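Local structure of citrate synthase (Metallosphaera sedula, 6ABX) at residues Lys65-Ser73 and Pro142-Asn151; Ile94-Met102 and Met119-Ile130. The protein probably catalyses the formation of citrate and CoA from oxaloacetate, acetyl-CoA and water, a step of the tricarboxylic acid cycle. All blocks are in the same frame, centred on the assembly; numbering follows the deposited sequence.

Interaction 1 (Lys65-Ser73 and Pro142-Asn151); sequences KSRLAEERS and PDPSLSHSEN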
ATOM      1  N   LYS A  65      18.887 -14.174  16.891  1.00 15.64           N
ATOM      2  CA  LYS A  65      18.440 -15.462  16.230  1.00 15.73           C
ATOM      3  C   LYS A  65      17.300 -16.078  17.048  1.00 16.77           C
ATOM      4  O   LYS A  65      16.297 -16.486  16.518  1.00 16.26           O
ATOM      5  CB  LYS A  65      19.578 -16.481  16.121  1.00 17.30           C
ATOM      6  CG  LYS A  65      20.554 -16.194  15.000  1.00 20.51           C
ATOM      7  CD  LYS A  65      21.842 -16.982  15.179  1.00 23.86           C
ATOM      8  CE  LYS A  65      21.698 -18.476  15.056  1.00 28.91           C
ATOM      9  NZ  LYS A  65      22.992 -19.122  15.380  1.00 32.29           N
ATOM     10  N   SER A  66      17.432 -16.033  18.376  1.00 15.97           N
ATOM     11  CA  SER A  66      16.394 -16.542  19.290  1.00 16.03           C
ATOM     12  C   SER A  66      15.111 -15.737  19.196  1.00 15.22           C
ATOM     13  O   SER A  66      14.048 -16.296  19.164  1.00 16.60           O
ATOM     14  CB  SER A  66      16.878 -16.590  20.713  1.00 18.20           C
ATOM     15  OG  SER A  66      17.866 -17.578  20.824  1.00 24.28           O
ATOM     16  N   ARG A  67      15.229 -14.419  19.130  1.00 14.30           N
ATOM     17  CA  ARG A  67      14.117 -13.575  19.062  1.00 15.99           C
ATOM     18  C   ARG A  67      13.306 -13.839  17.806  1.00 16.36           C
ATOM     19  O   ARG A  67      12.082 -13.914  17.895  1.00 17.96           O
ATOM     20  CB  ARG A  67      14.532 -12.118  19.119  1.00 18.90           C
ATOM     21  CG  ARG A  67      13.331 -11.193  19.160  1.00 22.39           C
ATOM     22  CD  ARG A  67      13.715  -9.753  19.307  1.00 27.70           C
ATOM     23  NE  ARG A  67      12.502  -8.950  19.431  1.00 29.16           N
ATOM     24  CZ  ARG A  67      12.493  -7.631  19.459  1.00 32.52           C
ATOM     25  NH1 ARG A  67      13.638  -6.964  19.351  1.00 30.17           N
ATOM     26  NH2 ARG A  67      11.334  -7.004  19.597  1.00 29.38           N
ATOM     27  N   LEU A  68      13.974 -13.905  16.644  1.00 13.46           N
ATOM     28  CA  LEU A  68      13.257 -14.247  15.403  1.00 14.00           C
ATOM     29  C   LEU A  68      12.590 -15.628  15.510  1.00 13.92           C
ATOM     30  O   LEU A  68      11.364 -15.767  15.197  1.00 14.63           O
ATOM     31  CB  LEU A  68      14.219 -14.215  14.204  1.00 14.53           C
ATOM     32  CG  LEU A  68      14.450 -12.871  13.524  1.00 15.17           C
ATOM     33  CD1 LEU A  68      15.688 -12.937  12.635  1.00 16.40           C
ATOM     34  CD2 LEU A  68      13.236 -12.477  12.720  1.00 16.61           C
ATOM     35  N   ALA A  69      13.343 -16.628  15.941  1.00 13.85           N
ATOM     36  CA  ALA A  69      12.899 -18.020  15.921  1.00 14.90           C
ATOM     37  C   ALA A  69      11.630 -18.182  16.776  1.00 15.99           C
ATOM     38  O   ALA A  69      10.726 -18.965  16.462  1.00 15.40           O
ATOM     39  CB  ALA A  69      14.005 -18.920  16.385  1.00 15.50           C
ATOM     40  N   GLU A  70      11.574 -17.437  17.899  1.00 13.37           N
ATOM     41  CA  GLU A  70      10.453 -17.519  18.813  1.00 15.14           C
ATOM     42  C   GLU A  70       9.246 -16.645  18.385  1.00 15.83           C
ATOM     43  O   GLU A  70       8.233 -16.643  19.105  1.00 16.46           O
ATOM     44  CB  GLU A  70      10.919 -17.144  20.224  1.00 16.38           C
ATOM     45  CG  GLU A  70      11.903 -18.107  20.812  1.00 16.65           C
ATOM     46  CD  GLU A  70      11.441 -19.523  21.100  1.00 18.69           C
ATOM     47  OE1 GLU A  70      12.317 -20.390  21.268  1.00 20.07           O
ATOM     48  OE2 GLU A  70      10.195 -19.756  21.218  1.00 18.87           O
ATOM     49  N   GLU A  71       9.242 -16.030  17.178  1.00 13.99           N
ATOM     50  CA  GLU A  71       8.166 -15.171  16.735  1.00 13.68           C
ATOM     51  C   GLU A  71       7.510 -15.697  15.437  1.00 12.26           C
ATOM     52  O   GLU A  71       6.732 -14.999  14.799  1.00 14.60           O
ATOM     53  CB  GLU A  71       8.667 -13.755  16.521  1.00 18.04           C
ATOM     54  CG  GLU A  71       9.135 -13.146  17.821  1.00 24.20           C
ATOM     55  CD  GLU A  71       8.100 -12.379  18.598  1.00 32.65           C
ATOM     56  OE1 GLU A  71       8.545 -11.751  19.568  1.00 36.38           O
ATOM     57  OE2 GLU A  71       6.865 -12.384  18.205  1.00 31.96           O
ATOM     58  N   ARG A  72       7.763 -16.962  15.129  1.00 11.63           N
ATOM     59  CA  ARG A  72       7.379 -17.584  13.827  1.00 11.68           C
ATOM     60  C   ARG A  72       5.933 -18.093  13.733  1.00 11.99           C
ATOM     61  O   ARG A  72       5.495 -18.363  12.586  1.00 12.07           O
ATOM     62  CB  ARG A  72       8.310 -18.734  13.488  1.00 11.69           C
ATOM     63  CG  ARG A  72       9.716 -18.307  13.124  1.00 11.82           C
ATOM     64  CD  ARG A  72      10.585 -19.536  12.990  1.00 12.24           C
ATOM     65  NE  ARG A  72      11.948 -19.215  12.687  1.00 11.69           N
ATOM     66  CZ  ARG A  72      12.991 -19.978  12.955  1.00 11.83           C
ATOM     67  NH1 ARG A  72      12.808 -21.234  13.366  1.00 10.86           N
ATOM     68  NH2 ARG A  72      14.208 -19.496  12.747  1.00 12.09           N
ATOM     69  N   SER A  73       5.225 -18.273  14.861  1.00 12.98           N
ATOM     70  CA  SER A  73       3.879 -18.878  14.870  1.00 13.47           C
ATOM     71  C   SER A  73       2.863 -17.894  14.330  1.00 14.03           C
ATOM     72  O   SER A  73       3.005 -16.685  14.595  1.00 15.82           O
ATOM     73  CB  SER A  73       3.411 -19.278  16.270  1.00 15.42           C
ATOM     74  OG  SER A  73       4.211 -20.307  16.722  1.00 22.97           O
ATOM     75  N   PRO A 142       6.500 -24.248  12.579  1.00 14.86           N
ATOM     76  CA  PRO A 142       7.892 -23.853  12.705  1.00 14.83           C
ATOM     77  C   PRO A 142       8.592 -24.507  13.889  1.00 14.74           C
ATOM     78  O   PRO A 142       7.964 -24.730  14.940  1.00 14.84           O
ATOM     79  CB  PRO A 142       7.885 -22.326  12.934  1.00 15.37           C
ATOM     80  CG  PRO A 142       6.438 -21.929  13.003  1.00 14.74           C
ATOM     81  CD  PRO A 142       5.577 -23.135  12.654  1.00 14.59           C
ATOM     82  N   ASP A 143       9.874 -24.762  13.679  1.00 14.03           N
ATOM     83  CA  ASP A 143      10.746 -25.370  14.680  1.00 17.13           C
ATOM     84  C   ASP A 143      11.735 -24.313  15.144  1.00 15.76           C
ATOM     85  O   ASP A 143      12.658 -23.932  14.421  1.00 12.90           O
ATOM     86  CB  ASP A 143      11.434 -26.621  14.160  1.00 17.44           C
ATOM     87  CG  ASP A 143      12.369 -27.296  15.143  1.00 20.60           C
ATOM     88  OD1 ASP A 143      12.664 -26.691  16.219  1.00 18.99           O
ATOM     89  OD2 ASP A 143      12.746 -28.448  14.873  1.00 21.35           O
ATOM     90  N   PRO A 144      11.517 -23.768  16.352  1.00 15.72           N
ATOM     91  CA  PRO A 144      12.312 -22.655  16.845  1.00 16.65           C
ATOM     92  C   PRO A 144      13.755 -23.024  17.217  1.00 16.09           C
ATOM     93  O   PRO A 144      14.581 -22.124  17.296  1.00 17.57           O
ATOM     94  CB  PRO A 144      11.451 -22.088  17.992  1.00 17.67           C
ATOM     95  CG  PRO A 144      10.710 -23.285  18.476  1.00 18.89           C
ATOM     96  CD  PRO A 144      10.425 -24.145  17.269  1.00 18.16           C
ATOM     97  N   SER A 145      14.138 -24.302  17.128  1.00 15.12           N
ATOM     98  CA  SER A 145      15.531 -24.700  17.269  1.00 15.69           C
ATOM     99  C   SER A 145      16.320 -24.546  15.965  1.00 15.18           C
ATOM    100  O   SER A 145      17.544 -24.649  15.964  1.00 16.05           O
ATOM    101  CB  SER A 145      15.638 -26.142  17.778  1.00 18.80           C
ATOM    102  OG  SER A 145      15.273 -27.046  16.749  1.00 21.74           O
ATOM    103  N   LEU A 146      15.627 -24.288  14.854  1.00 14.37           N
ATOM    104  CA  LEU A 146      16.259 -24.192  13.577  1.00 12.09           C
ATOM    105  C   LEU A 146      16.475 -22.721  13.212  1.00 12.81           C
ATOM    106  O   LEU A 146      15.653 -21.928  13.531  1.00 11.58           O
ATOM    107  CB  LEU A 146      15.380 -24.883  12.521  1.00 12.78           C
ATOM    108  CG  LEU A 146      15.134 -26.375  12.716  1.00 14.15           C
ATOM    109  CD1 LEU A 146      14.259 -26.906  11.568  1.00 14.18           C
ATOM    110  CD2 LEU A 146      16.484 -27.093  12.757  1.00 17.22           C
ATOM    111  N   SER A 147      17.540 -22.464  12.460  1.00 12.54           N
ATOM    112  CA  SER A 147      17.752 -21.123  11.901  1.00 14.45           C
ATOM    113  C   SER A 147      16.760 -20.841  10.769  1.00 11.83           C
ATOM    114  O   SER A 147      16.004 -21.682  10.348  1.00 11.76           O
ATOM    115  CB  SER A 147      19.163 -20.953  11.456  1.00 19.33           C
ATOM    116  OG  SER A 147      19.987 -20.866  12.637  1.00 30.38           O
ATOM    117  N   HIS A 148      16.715 -19.574  10.374  1.00 11.65           N
ATOM    118  CA  HIS A 148      15.639 -19.086   9.493  1.00 11.76           C
ATOM    119  C   HIS A 148      15.526 -19.949   8.245  1.00 10.30           C
ATOM    120  O   HIS A 148      14.409 -20.342   7.897  1.00 11.63           O
ATOM    121  CB  HIS A 148      15.869 -17.619   9.141  1.00 10.91           C
ATOM    122  CG  HIS A 148      14.876 -17.062   8.209  1.00 11.64           C
ATOM    123  ND1 HIS A 148      13.744 -16.432   8.658  1.00 11.42           N
ATOM    124  CD2 HIS A 148      14.822 -17.065   6.847  1.00 11.39           C
ATOM    125  CE1 HIS A 148      13.046 -16.020   7.605  1.00 13.01           C
ATOM    126  NE2 HIS A 148      13.671 -16.403   6.494  1.00 12.62           N
ATOM    127  N   SER A 149      16.617 -20.080   7.493  1.00 10.68           N
ATOM    128  CA  SER A 149      16.537 -20.744   6.165  1.00 11.80           C
ATOM    129  C   SER A 149      16.341 -22.262   6.341  1.00 13.17           C
ATOM    130  O   SER A 149      15.581 -22.870   5.569  1.00 11.98           O
ATOM    131  CB  SER A 149      17.766 -20.414   5.358  1.00 12.49           C
ATOM    132  OG  SER A 149      17.823 -19.011   5.096  1.00 12.98           O
ATOM    133  N   GLU A 150      16.985 -22.837   7.355  1.00 13.00           N
ATOM    134  CA  GLU A 150      16.801 -24.289   7.619  1.00 14.18           C
ATOM    135  C   GLU A 150      15.313 -24.564   7.933  1.00 12.79           C
ATOM    136  O   GLU A 150      14.687 -25.518   7.433  1.00 11.63           O
ATOM    137  CB  GLU A 150      17.705 -24.785   8.749  1.00 18.76           C
ATOM    138  CG  GLU A 150      17.551 -26.296   8.858  1.00 20.93           C
ATOM    139  CD  GLU A 150      18.483 -27.096   9.746  1.00 27.81           C
ATOM    140  OE1 GLU A 150      19.306 -26.451  10.477  1.00 25.23           O
ATOM    141  OE2 GLU A 150      18.362 -28.369   9.694  1.00 26.39           O
ATOM    142  N   ASN A 151      14.726 -23.716   8.779  1.00 11.38           N
ATOM    143  CA  ASN A 151      13.346 -23.863   9.156  1.00 11.81           C
ATOM    144  C   ASN A 151      12.410 -23.702   7.946  1.00 11.62           C
ATOM    145  O   ASN A 151      11.358 -24.376   7.867  1.00 13.45           O
ATOM    146  CB  ASN A 151      12.924 -22.854  10.224  1.00 11.44           C
ATOM    147  CG  ASN A 151      11.486 -23.034  10.625  1.00 11.63           C
ATOM    148  OD1 ASN A 151      11.151 -24.069  11.227  1.00 13.85           O
ATOM    149  ND2 ASN A 151      10.659 -22.042  10.364  1.00 11.54           N
TER
HETATM  150  O   HOH W   1      13.148 -16.510  11.564  1.00  3.43           O
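Arg72 grips the carbonyl oxygen of Leu146 end-on: NH1 and NH2 each donate to Leu146 O at 2.9 Å, with the acceptor in the guanidinium plane. Both bonds are bent, 145° at the hydrogen, as two donors sharing one atom require. Asp143 O also lies near that plane, 2.9 Å from Arg72 NH1. The side chain runs extended from CG to NE, sliding past Pro142, whose CB is 3.7 Å from Arg72 CB, and past Asn151, whose amide lies nearly parallel to the guanidinium (13°). Asn151 CB lies over one guanidinium face and Ala69 CA, of Arg72's own segment, over the other. Ala69 CB rests 3.4 Å from Pro144 O. A water accepts from Arg72 NE and links it to His148 ND1.

Further out, Asn151 OD1 takes an almost straight bond from Asp143 N (2.9 Å, 174°), and Asp143 OD1 receives Ser145 N in an Asx turn, so the turn Asp143-Leu146 is held in shape. Asp143 also pairs with Arg160. The contact joins the C-terminal end of helix 58-69 to the start of helix 148-157, with helix 43-52 beside it through Glu44, helix 112-134 against Leu68 and His148, and helix 163-174 behind His148 and Ser149.

Interaction 2 (Ile94-Met102 and Met119-Ile130); sequences ILRTTVSMM and MTAKIPTIISLI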
ATOM      1  N   ILE A  94      -3.082 -13.632  -0.923  1.00 11.74           N
ATOM      2  CA  ILE A  94      -3.149 -14.274   0.354  1.00 11.11           C
ATOM      3  C   ILE A  94      -2.181 -13.575   1.315  1.00 11.65           C
ATOM      4  O   ILE A  94      -2.518 -13.273   2.406  1.00 11.19           O
ATOM      5  CB  ILE A  94      -2.844 -15.775   0.235  1.00 12.00           C
ATOM      6  CG1 ILE A  94      -3.912 -16.485  -0.599  1.00 12.47           C
ATOM      7  CG2 ILE A  94      -2.735 -16.392   1.621  1.00 12.60           C
ATOM      8  CD1 ILE A  94      -3.567 -17.936  -0.921  1.00 13.35           C
ATOM      9  N   LEU A  95      -0.959 -13.313   0.848  1.00 11.94           N
ATOM     10  CA  LEU A  95       0.028 -12.690   1.712  1.00 12.64           C
ATOM     11  C   LEU A  95      -0.401 -11.257   2.076  1.00 12.18           C
ATOM     12  O   LEU A  95      -0.273 -10.871   3.243  1.00 13.04           O
ATOM     13  CB  LEU A  95       1.376 -12.656   0.989  1.00 12.86           C
ATOM     14  CG  LEU A  95       2.526 -12.164   1.876  1.00 13.84           C
ATOM     15  CD1 LEU A  95       2.771 -13.143   3.001  1.00 15.29           C
ATOM     16  CD2 LEU A  95       3.801 -11.907   1.068  1.00 14.80           C
ATOM     17  N   ARG A  96      -0.954 -10.509   1.093  1.00 12.59           N
ATOM     18  CA  ARG A  96      -1.471  -9.133   1.345  1.00 12.35           C
ATOM     19  C   ARG A  96      -2.488  -9.219   2.493  1.00 12.66           C
ATOM     20  O   ARG A  96      -2.462  -8.440   3.481  1.00 11.72           O
ATOM     21  CB  ARG A  96      -2.063  -8.549   0.067  1.00 12.62           C
ATOM     22  CG  ARG A  96      -2.522  -7.096   0.130  1.00 13.72           C
ATOM     23  CD  ARG A  96      -3.267  -6.780  -1.160  1.00 14.39           C
ATOM     24  NE  ARG A  96      -4.497  -7.536  -1.356  1.00 14.08           N
ATOM     25  CZ  ARG A  96      -4.953  -8.033  -2.479  1.00 15.94           C
ATOM     26  NH1 ARG A  96      -4.346  -7.762  -3.625  1.00 18.98           N
ATOM     27  NH2 ARG A  96      -6.076  -8.743  -2.485  1.00 13.88           N
ATOM     28  N   THR A  97      -3.431 -10.157   2.370  1.00 11.70           N
ATOM     29  CA  THR A  97      -4.541 -10.270   3.319  1.00 12.81           C
ATOM     30  C   THR A  97      -4.065 -10.718   4.711  1.00 14.12           C
ATOM     31  O   THR A  97      -4.467 -10.134   5.754  1.00 13.49           O
ATOM     32  CB  THR A  97      -5.638 -11.204   2.814  1.00 13.50           C
ATOM     33  OG1 THR A  97      -5.994 -10.815   1.486  1.00 14.25           O
ATOM     34  CG2 THR A  97      -6.808 -11.162   3.776  1.00 15.42           C
ATOM     35  N   THR A  98      -3.118 -11.673   4.771  1.00 13.57           N
ATOM     36  CA  THR A  98      -2.652 -12.180   6.071  1.00 13.59           C
ATOM     37  C   THR A  98      -1.755 -11.180   6.806  1.00 13.43           C
ATOM     38  O   THR A  98      -1.851 -11.096   8.009  1.00 13.02           O
ATOM     39  CB  THR A  98      -2.011 -13.576   5.957  1.00 14.45           C
ATOM     40  OG1 THR A  98      -0.936 -13.498   5.028  1.00 17.39           O
ATOM     41  CG2 THR A  98      -2.990 -14.613   5.458  1.00 17.49           C
ATOM     42  N   VAL A  99      -0.889 -10.414   6.123  1.00 12.83           N
ATOM     43  CA  VAL A  99      -0.154  -9.358   6.776  1.00 13.64           C
ATOM     44  C   VAL A  99      -1.103  -8.263   7.264  1.00 13.22           C
ATOM     45  O   VAL A  99      -0.891  -7.697   8.338  1.00 13.97           O
ATOM     46  CB  VAL A  99       0.997  -8.829   5.890  1.00 15.24           C
ATOM     47  CG1 VAL A  99       1.739  -7.655   6.536  1.00 15.59           C
ATOM     48  CG2 VAL A  99       1.968  -9.953   5.542  1.00 16.00           C
ATOM     49  N   SER A 100      -2.174  -7.991   6.509  1.00 13.92           N
ATOM     50  CA  SER A 100      -3.216  -7.060   6.960  1.00 12.66           C
ATOM     51  C   SER A 100      -3.854  -7.559   8.261  1.00 11.78           C
ATOM     52  O   SER A 100      -4.033  -6.798   9.214  1.00 13.37           O
ATOM     53  CB  SER A 100      -4.223  -6.819   5.870  1.00 13.36           C
ATOM     54  OG  SER A 100      -5.183  -5.816   6.268  1.00 12.93           O
ATOM     55  N   MET A 101      -4.152  -8.859   8.313  1.00 12.53           N
ATOM     56  CA  MET A 101      -4.718  -9.483   9.517  1.00 13.98           C
ATOM     57  C   MET A 101      -3.730  -9.441  10.677  1.00 13.93           C
ATOM     58  O   MET A 101      -4.114  -9.155  11.799  1.00 15.63           O
ATOM     59  CB  MET A 101      -5.151 -10.925   9.273  1.00 13.95           C
ATOM     60  CG  MET A 101      -6.263 -11.044   8.330  1.00 14.77           C
ATOM     61  SD  MET A 101      -6.550 -12.772   7.765  1.00 18.30           S
ATOM     62  CE  MET A 101      -7.118 -13.555   9.271  1.00 17.36           C
ATOM     63  N   MET A 102      -2.456  -9.687  10.408  1.00 15.60           N
ATOM     64  CA  MET A 102      -1.435  -9.626  11.414  1.00 15.30           C
ATOM     65  C   MET A 102      -1.414  -8.250  12.102  1.00 15.02           C
ATOM     66  O   MET A 102      -1.304  -8.151  13.343  1.00 15.75           O
ATOM     67  CB  MET A 102      -0.086  -9.906  10.726  1.00 17.04           C
ATOM     68  CG  MET A 102       0.861 -10.729  11.458  1.00 20.78           C
ATOM     69  SD  MET A 102       2.356 -10.740  10.372  1.00 21.12           S
ATOM     70  CE  MET A 102       2.003 -12.150   9.339  1.00 18.81           C
ATOM     71  N   MET A 119       6.874  -9.821  11.373  1.00 12.26           N
ATOM     72  CA  MET A 119       6.505 -10.070   9.972  1.00 11.56           C
ATOM     73  C   MET A 119       7.560 -10.958   9.291  1.00 12.02           C
ATOM     74  O   MET A 119       7.242 -11.907   8.534  1.00 11.60           O
ATOM     75  CB  MET A 119       6.333  -8.758   9.199  1.00 13.18           C
ATOM     76  CG  MET A 119       5.064  -8.009   9.563  1.00 12.82           C
ATOM     77  SD  MET A 119       4.883  -6.496   8.603  1.00 12.87           S
ATOM     78  CE  MET A 119       5.541  -5.282   9.741  1.00 14.58           C
ATOM     79  N   THR A 120       8.839 -10.685   9.536  1.00 11.04           N
ATOM     80  CA  THR A 120       9.917 -11.391   8.918  1.00 10.17           C
ATOM     81  C   THR A 120       9.922 -12.863   9.374  1.00 11.22           C
ATOM     82  O   THR A 120      10.106 -13.769   8.580  1.00 11.89           O
ATOM     83  CB  THR A 120      11.265 -10.728   9.234  1.00 11.32           C
ATOM     84  OG1 THR A 120      11.246  -9.367   8.767  1.00 12.21           O
ATOM     85  CG2 THR A 120      12.433 -11.472   8.638  1.00 10.55           C
ATOM     86  N   ALA A 121       9.622 -13.107  10.642  1.00 10.40           N
ATOM     87  CA  ALA A 121       9.524 -14.443  11.180  1.00 10.88           C
ATOM     88  C   ALA A 121       8.328 -15.197  10.614  1.00 10.67           C
ATOM     89  O   ALA A 121       8.413 -16.422  10.378  1.00 13.12           O
ATOM     90  CB  ALA A 121       9.458 -14.434  12.706  1.00 10.74           C
ATOM     91  N   LYS A 122       7.198 -14.536  10.463  1.00 11.02           N
ATOM     92  CA  LYS A 122       5.956 -15.228  10.184  1.00 11.67           C
ATOM     93  C   LYS A 122       5.675 -15.412   8.706  1.00 11.38           C
ATOM     94  O   LYS A 122       4.997 -16.376   8.372  1.00 11.44           O
ATOM     95  CB  LYS A 122       4.765 -14.486  10.764  1.00 12.54           C
ATOM     96  CG  LYS A 122       4.767 -14.390  12.294  1.00 12.72           C
ATOM     97  CD  LYS A 122       3.746 -13.443  12.848  1.00 13.61           C
ATOM     98  CE  LYS A 122       3.724 -13.524  14.373  1.00 14.14           C
ATOM     99  NZ  LYS A 122       2.611 -12.761  14.968  1.00 17.02           N
ATOM    100  N   ILE A 123       6.214 -14.554   7.828  1.00 11.19           N
ATOM    101  CA  ILE A 123       5.886 -14.704   6.425  1.00 10.39           C
ATOM    102  C   ILE A 123       6.231 -16.104   5.918  1.00 10.75           C
ATOM    103  O   ILE A 123       5.437 -16.686   5.158  1.00  9.94           O
ATOM    104  CB  ILE A 123       6.446 -13.536   5.595  1.00 10.88           C
ATOM    105  CG1 ILE A 123       5.571 -12.311   5.888  1.00 11.08           C
ATOM    106  CG2 ILE A 123       6.473 -13.911   4.134  1.00 11.24           C
ATOM    107  CD1 ILE A 123       6.145 -10.967   5.497  1.00 11.49           C
ATOM    108  N   PRO A 124       7.422 -16.666   6.196  1.00 10.71           N
ATOM    109  CA  PRO A 124       7.725 -18.027   5.737  1.00 10.76           C
ATOM    110  C   PRO A 124       6.722 -19.058   6.235  1.00 10.56           C
ATOM    111  O   PRO A 124       6.440 -20.042   5.507  1.00 11.31           O
ATOM    112  CB  PRO A 124       9.139 -18.349   6.245  1.00 11.01           C
ATOM    113  CG  PRO A 124       9.742 -16.930   6.413  1.00 11.74           C
ATOM    114  CD  PRO A 124       8.597 -16.047   6.836  1.00 11.31           C
ATOM    115  N   THR A 125       6.183 -18.868   7.428  1.00 11.07           N
ATOM    116  CA  THR A 125       5.200 -19.802   7.943  1.00 11.41           C
ATOM    117  C   THR A 125       3.952 -19.809   7.052  1.00 10.86           C
ATOM    118  O   THR A 125       3.404 -20.831   6.712  1.00 11.61           O
ATOM    119  CB  THR A 125       4.844 -19.469   9.387  1.00 11.75           C
ATOM    120  OG1 THR A 125       6.086 -19.294  10.088  1.00 12.16           O
ATOM    121  CG2 THR A 125       3.946 -20.509  10.029  1.00 13.38           C
ATOM    122  N   ILE A 126       3.539 -18.616   6.649  1.00 10.79           N
ATOM    123  CA  ILE A 126       2.353 -18.442   5.766  1.00 10.56           C
ATOM    124  C   ILE A 126       2.642 -19.059   4.402  1.00  9.50           C
ATOM    125  O   ILE A 126       1.826 -19.816   3.838  1.00 10.59           O
ATOM    126  CB  ILE A 126       1.996 -16.947   5.648  1.00 11.01           C
ATOM    127  CG1 ILE A 126       1.493 -16.396   6.989  1.00 11.15           C
ATOM    128  CG2 ILE A 126       1.013 -16.687   4.524  1.00 11.94           C
ATOM    129  CD1 ILE A 126       1.460 -14.905   7.103  1.00 11.56           C
ATOM    130  N   ILE A 127       3.815 -18.751   3.829  1.00  9.28           N
ATOM    131  CA  ILE A 127       4.144 -19.241   2.514  1.00  9.49           C
ATOM    132  C   ILE A 127       4.145 -20.777   2.515  1.00  9.65           C
ATOM    133  O   ILE A 127       3.636 -21.419   1.588  1.00  9.31           O
ATOM    134  CB  ILE A 127       5.506 -18.705   2.047  1.00 10.79           C
ATOM    135  CG1 ILE A 127       5.410 -17.191   1.829  1.00 10.37           C
ATOM    136  CG2 ILE A 127       5.963 -19.413   0.779  1.00 11.94           C
ATOM    137  CD1 ILE A 127       6.746 -16.552   1.539  1.00 10.96           C
ATOM    138  N   SER A 128       4.787 -21.336   3.534  1.00 10.48           N
ATOM    139  CA  SER A 128       4.925 -22.796   3.680  1.00 10.76           C
ATOM    140  C   SER A 128       3.534 -23.474   3.788  1.00 12.58           C
ATOM    141  O   SER A 128       3.301 -24.503   3.126  1.00 12.00           O
ATOM    142  CB  SER A 128       5.850 -23.111   4.835  1.00 12.34           C
ATOM    143  OG  SER A 128       7.157 -22.609   4.596  1.00 12.61           O
ATOM    144  N   LEU A 129       2.624 -22.886   4.567  1.00 10.82           N
ATOM    145  CA  LEU A 129       1.260 -23.413   4.687  1.00 12.57           C
ATOM    146  C   LEU A 129       0.498 -23.307   3.370  1.00 12.70           C
ATOM    147  O   LEU A 129      -0.171 -24.270   2.980  1.00 12.90           O
ATOM    148  CB  LEU A 129       0.549 -22.697   5.818  1.00 13.21           C
ATOM    149  CG  LEU A 129      -0.887 -23.135   6.077  1.00 14.24           C
ATOM    150  CD1 LEU A 129      -0.965 -24.633   6.327  1.00 14.84           C
ATOM    151  CD2 LEU A 129      -1.388 -22.341   7.271  1.00 14.21           C
ATOM    152  N   ILE A 130       0.715 -22.236   2.583  1.00 11.04           N
ATOM    153  CA  ILE A 130       0.146 -22.209   1.245  1.00 11.52           C
ATOM    154  C   ILE A 130       0.649 -23.425   0.462  1.00 11.52           C
ATOM    155  O   ILE A 130      -0.155 -24.123  -0.158  1.00 12.99           O
ATOM    156  CB  ILE A 130       0.440 -20.894   0.489  1.00 10.79           C
ATOM    157  CG1 ILE A 130      -0.183 -19.682   1.153  1.00 11.67           C
ATOM    158  CG2 ILE A 130       0.012 -21.046  -0.990  1.00 11.80           C
ATOM    159  CD1 ILE A 130       0.282 -18.349   0.588  1.00 12.44           C
TER
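Met102 reaches from helix 91-105 into the side of helix 112-134. From CB the chain passes to Met102 CG, 4.2 Å from Lys122 CD, and then to Met102 SD, which lies between Met119 CG and Lys122 CD, 3.9 Å from each. A bend at the last torsion (chi3 -89°) brings Met102 CE tip to tip with Ile126 CD1 at 3.6 Å while it also touches Lys122 CB. Cut back to an alanine, this position is likely to leave a gap among Met119, Lys122 and Ile126, with Ile126 CD1 short of one packing partner.

Thr98 slides past Ile126 in the opposite direction, its OG1 3.5 Å from Ile126 CD1. Leu95 crosses Ile123 at about a right angle, CD1 to CG2 3.9 Å; Val99 meets Met119 SD through CG1 in a similar crossing. At the far end Ile94 and Ile130 point at each other, Ile94 CG2 lying 3.7 Å from Ile130 CD1. The segment axes approach to 10.8 Å at 136°, and helix 112-134 is kinked at Pro124, whose N has no bond to the preceding turn. The contact is apolar helix-on-helix packing in the largely helical subunit, the two segments sharing no hydrogen bond.

Helix 198-209 covers Val99 and Met119, helix 324-343 packs on Leu95 and Ile123, and helix 76-85 flanks Ile94 and Ile130. The other side of helix 91-105 meets the second subunit, where Thr97 hydrogen-bonds Ser100 of that chain.

From the N terminus, the chain first runs down helix 58-69 into Lys65-Ser73, continues through helix 76-85 to Ile94-Met102, turns back along helix 112-134 through Met119-Ile130, and then reaches Pro142-Asn151. Interaction 2 closes the short inner loop, with 16 residues between its segments; interaction 1 closes the outer one, with 68, so interaction 2 lies wholly within the span of interaction 1. Their centres are about 15 Å apart, and they touch where Arg72 O probably accepts from Thr125 OG1, 2.7 Å away. Lys122 also packs on Glu71 and Ser73. Helix 112-134 packs against the subunit-interface helix 91-105 on one side and meets the end of helix 58-69 on another.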